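Local structure of maleylpyruvate isomerase (2V6K) at residues G12-L17 and L53-D58. The protein catalyses the glutathione-dependent isomerisation of maleylpyruvate to fumarylpyruvate in naphthalene degradation, as a homodimeric zeta-class member of the glutathione transferase superfamily. Numbering follows the deposited sequence.
Sequences GTSHRL and LVPALD. With TGG (gamma-glutamyl-S-(1,2-dicarboxyethyl)cysteinylglycine), chain C.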
loop_
_atom_site.group_PDB
_atom_site.type_symbol
_atom_site.label_atom_id
_atom_site.label_comp_id
_atom_site.label_asym_id
_atom_site.label_seq_id
_atom_site.Cartn_x
_atom_site.Cartn_y
_atom_site.Cartn_z
ATOM N N GLY A 12 1.145 -13.982 -2.228
ATOM C CA GLY A 12 0.119 -13.091 -2.757
ATOM C C GLY A 12 0.668 -11.994 -3.644
ATOM O O GLY A 12 0.119 -11.727 -4.707
ATOM N N THR A 13 1.749 -11.349 -3.212
ATOM C CA THR A 13 2.340 -10.267 -4.000
ATOM C C THR A 13 3.027 -10.813 -5.245
ATOM O O THR A 13 3.058 -10.144 -6.274
ATOM C CB THR A 13 3.337 -9.439 -3.195
ATOM O OG1 THR A 13 4.284 -10.330 -2.587
ATOM C CG2 THR A 13 2.629 -8.630 -2.117
ATOM N N SER A 14 3.578 -12.023 -5.163
ATOM C CA SER A 14 4.145 -12.669 -6.350
ATOM C C SER A 14 3.048 -12.976 -7.358
ATOM O O SER A 14 3.183 -12.689 -8.544
ATOM C CB SER A 14 4.852 -13.968 -5.974
ATOM O OG SER A 14 5.978 -13.721 -5.141
ATOM N N HIS A 15 1.969 -13.579 -6.872
ATOM C CA HIS A 15 0.786 -13.919 -7.660
ATOM C C HIS A 15 0.229 -12.666 -8.348
ATOM O O HIS A 15 -0.048 -12.687 -9.556
ATOM C CB HIS A 15 -0.214 -14.561 -6.684
ATOM C CG HIS A 15 -1.461 -15.108 -7.305
ATOM N ND1 HIS A 15 -2.457 -15.670 -6.535
ATOM C CD2 HIS A 15 -1.894 -15.167 -8.589
ATOM C CE1 HIS A 15 -3.449 -16.055 -7.317
ATOM N NE2 HIS A 15 -3.132 -15.766 -8.568
ATOM N N ARG A 16 0.097 -11.583 -7.579
ATOM C CA ARG A 16 -0.361 -10.285 -8.072
ATOM C C ARG A 16 0.450 -9.822 -9.287
ATOM O O ARG A 16 -0.108 -9.447 -10.326
ATOM C CB ARG A 16 -0.254 -9.283 -6.917
ATOM C CG ARG A 16 -0.747 -7.866 -7.171
ATOM C CD ARG A 16 -0.203 -6.937 -6.101
ATOM N NE ARG A 16 -0.752 -7.266 -4.787
ATOM C CZ ARG A 16 -0.354 -6.711 -3.646
ATOM N NH1 ARG A 16 0.638 -5.824 -3.641
ATOM N NH2 ARG A 16 -0.940 -7.052 -2.504
ATOM N N LEU A 17 1.770 -9.857 -9.153
ATOM C CA LEU A 17 2.641 -9.417 -10.231
ATOM C C LEU A 17 2.632 -10.394 -11.409
ATOM O O LEU A 17 2.663 -9.969 -12.573
ATOM C CB LEU A 17 4.058 -9.166 -9.707
ATOM C CG LEU A 17 5.111 -8.731 -10.731
ATOM C CD1 LEU A 17 4.641 -7.533 -11.555
ATOM C CD2 LEU A 17 6.402 -8.398 -10.027
ATOM N N LEU A 53 12.035 -8.880 0.672
ATOM C CA LEU A 53 10.687 -9.384 0.422
ATOM C C LEU A 53 10.543 -9.692 -1.059
ATOM O O LEU A 53 11.332 -9.212 -1.882
ATOM C CB LEU A 53 9.634 -8.350 0.831
ATOM C CG LEU A 53 9.640 -7.886 2.292
ATOM C CD1 LEU A 53 8.736 -6.668 2.468
ATOM C CD2 LEU A 53 9.231 -9.009 3.242
ATOM N N VAL A 54 9.543 -10.499 -1.398
ATOM C CA VAL A 54 9.260 -10.790 -2.804
ATOM C C VAL A 54 7.935 -10.154 -3.231
ATOM O O VAL A 54 7.059 -9.925 -2.394
ATOM C CB VAL A 54 9.284 -12.319 -3.117
ATOM C CG1 VAL A 54 10.675 -12.908 -2.855
ATOM C CG2 VAL A 54 8.206 -13.074 -2.336
ATOM N N PRO A 55 7.777 -9.856 -4.530
ATOM C CA PRO A 55 8.699 -10.086 -5.637
ATOM C C PRO A 55 9.719 -8.976 -5.862
ATOM O O PRO A 55 9.558 -7.859 -5.367
ATOM C CB PRO A 55 7.749 -10.157 -6.835
ATOM C CG PRO A 55 6.696 -9.135 -6.497
ATOM C CD PRO A 55 6.504 -9.270 -4.997
ATOM N N ALA A 56 10.755 -9.316 -6.622
ATOM C CA ALA A 56 11.655 -8.343 -7.217
ATOM C C ALA A 56 11.775 -8.705 -8.685
ATOM O O ALA A 56 11.771 -9.881 -9.040
ATOM C CB ALA A 56 13.014 -8.367 -6.541
ATOM N N LEU A 57 11.872 -7.693 -9.537
ATOM C CA LEU A 57 11.925 -7.911 -10.973
ATOM C C LEU A 57 13.201 -7.305 -11.531
ATOM O O LEU A 57 13.367 -6.080 -11.537
ATOM C CB LEU A 57 10.684 -7.306 -11.642
ATOM C CG LEU A 57 10.522 -7.542 -13.148
ATOM C CD1 LEU A 57 10.334 -9.023 -13.461
ATOM C CD2 LEU A 57 9.359 -6.732 -13.689
ATOM N N ASP A 58 14.106 -8.166 -11.988
ATOM C CA ASP A 58 15.315 -7.713 -12.651
ATOM C C ASP A 58 14.964 -7.518 -14.117
ATOM O O ASP A 58 14.629 -8.477 -14.808
ATOM C CB ASP A 58 16.435 -8.748 -12.473
ATOM C CG ASP A 58 17.746 -8.330 -13.125
ATOM O OD1 ASP A 58 17.793 -7.290 -13.816
ATOM O OD2 ASP A 58 18.741 -9.062 -12.949
HETATM O OC1 TGG C . 3.855 -5.429 -2.751
HETATM C CO1 TGG C . 5.053 -5.495 -2.410
HETATM O OT1 TGG C . 5.971 -5.869 -3.169
HETATM C CA1 TGG C . 5.397 -5.079 -1.009
HETATM N NN1 TGG C . 4.562 -3.956 -0.596
HETATM C CB1 TGG C . 5.161 -6.223 -0.029
HETATM C CG1 TGG C . 6.088 -7.394 -0.312
HETATM C CD1 TGG C . 6.129 -8.452 0.782
HETATM O OE1 TGG C . 5.127 -8.346 1.765
HETATM N NN2 TGG C . 6.160 -9.760 0.204
HETATM C CA2 TGG C . 5.845 -10.952 0.944
HETATM C CO2 TGG C . 7.150 -11.277 1.658
HETATM O OC2 TGG C . 8.193 -11.668 0.800
HETATM N NN3 TGG C . 7.018 -12.086 2.832
HETATM C CA3 TGG C . 8.199 -12.644 3.458
HETATM C CO3 TGG C . 8.130 -12.432 4.943
HETATM O OC3 TGG C . 7.144 -11.845 5.430
HETATM O OT3 TGG C . 9.085 -12.880 5.619
HETATM C CB2 TGG C . 5.358 -11.902 -0.131
HETATM S SG2 TGG C . 5.161 -13.574 0.347
HETATM C CD2 TGG C . 3.818 -13.738 1.473
HETATM C CE2 TGG C . 2.510 -13.557 0.741
HETATM O OE2 TGG C . 1.763 -14.540 0.529
HETATM O OF2 TGG C . 2.196 -12.409 0.350
HETATM C CF2 TGG C . 3.987 -15.137 2.065
HETATM C CH2 TGG C . 3.053 -15.443 3.208
HETATM O OI2 TGG C . 2.452 -14.511 3.772
HETATM O OJ2 TGG C . 2.912 -16.645 3.538
#
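Thr13 OG1 donates a hydrogen bond to Val54 O (2.8 Å), approaching from 32° outside the carbonyl plane. With chi1 at 52°, OG1 sits between its own N and C and also lies against Pro55 CD (3.4 Å). Val54 O accepts a second hydrogen bond, from the cysteinyl amide NN2 of TGG, while Val54 N donates one to TGG OC2 (2.8 Å) at a nearly straight 170°. The cis peptide before Pro55 is the signature of the thioredoxin-like fold, and it turns the Val54 backbone toward the cysteinyl part of the ligand. The tight packing centres on Pro55, where Leu17 CD2 touches CG (3.6 Å). Ser14 OG makes an apolar contact with Val54 CG2, its hydroxyl hydrogen-bonded to Ser11. The segments separate at the Gly12 and Leu53 end, where TGG lies between them and Gly12 N hydrogen-bonds to its dicarboxyethyl oxygen OE2 (2.9 Å); Leu57, too, stays clear of 12-17. Asp104 of the second subunit also hydrogen-bonds TGG and packs on Leu53. Leu5 of strand 4-7 touches both Pro55 and Leu17, and Ile70 of helix 67-77 touches Leu17 and Leu57, so helices 12-24 and 67-77 pack against the sheet holding strand 56-58.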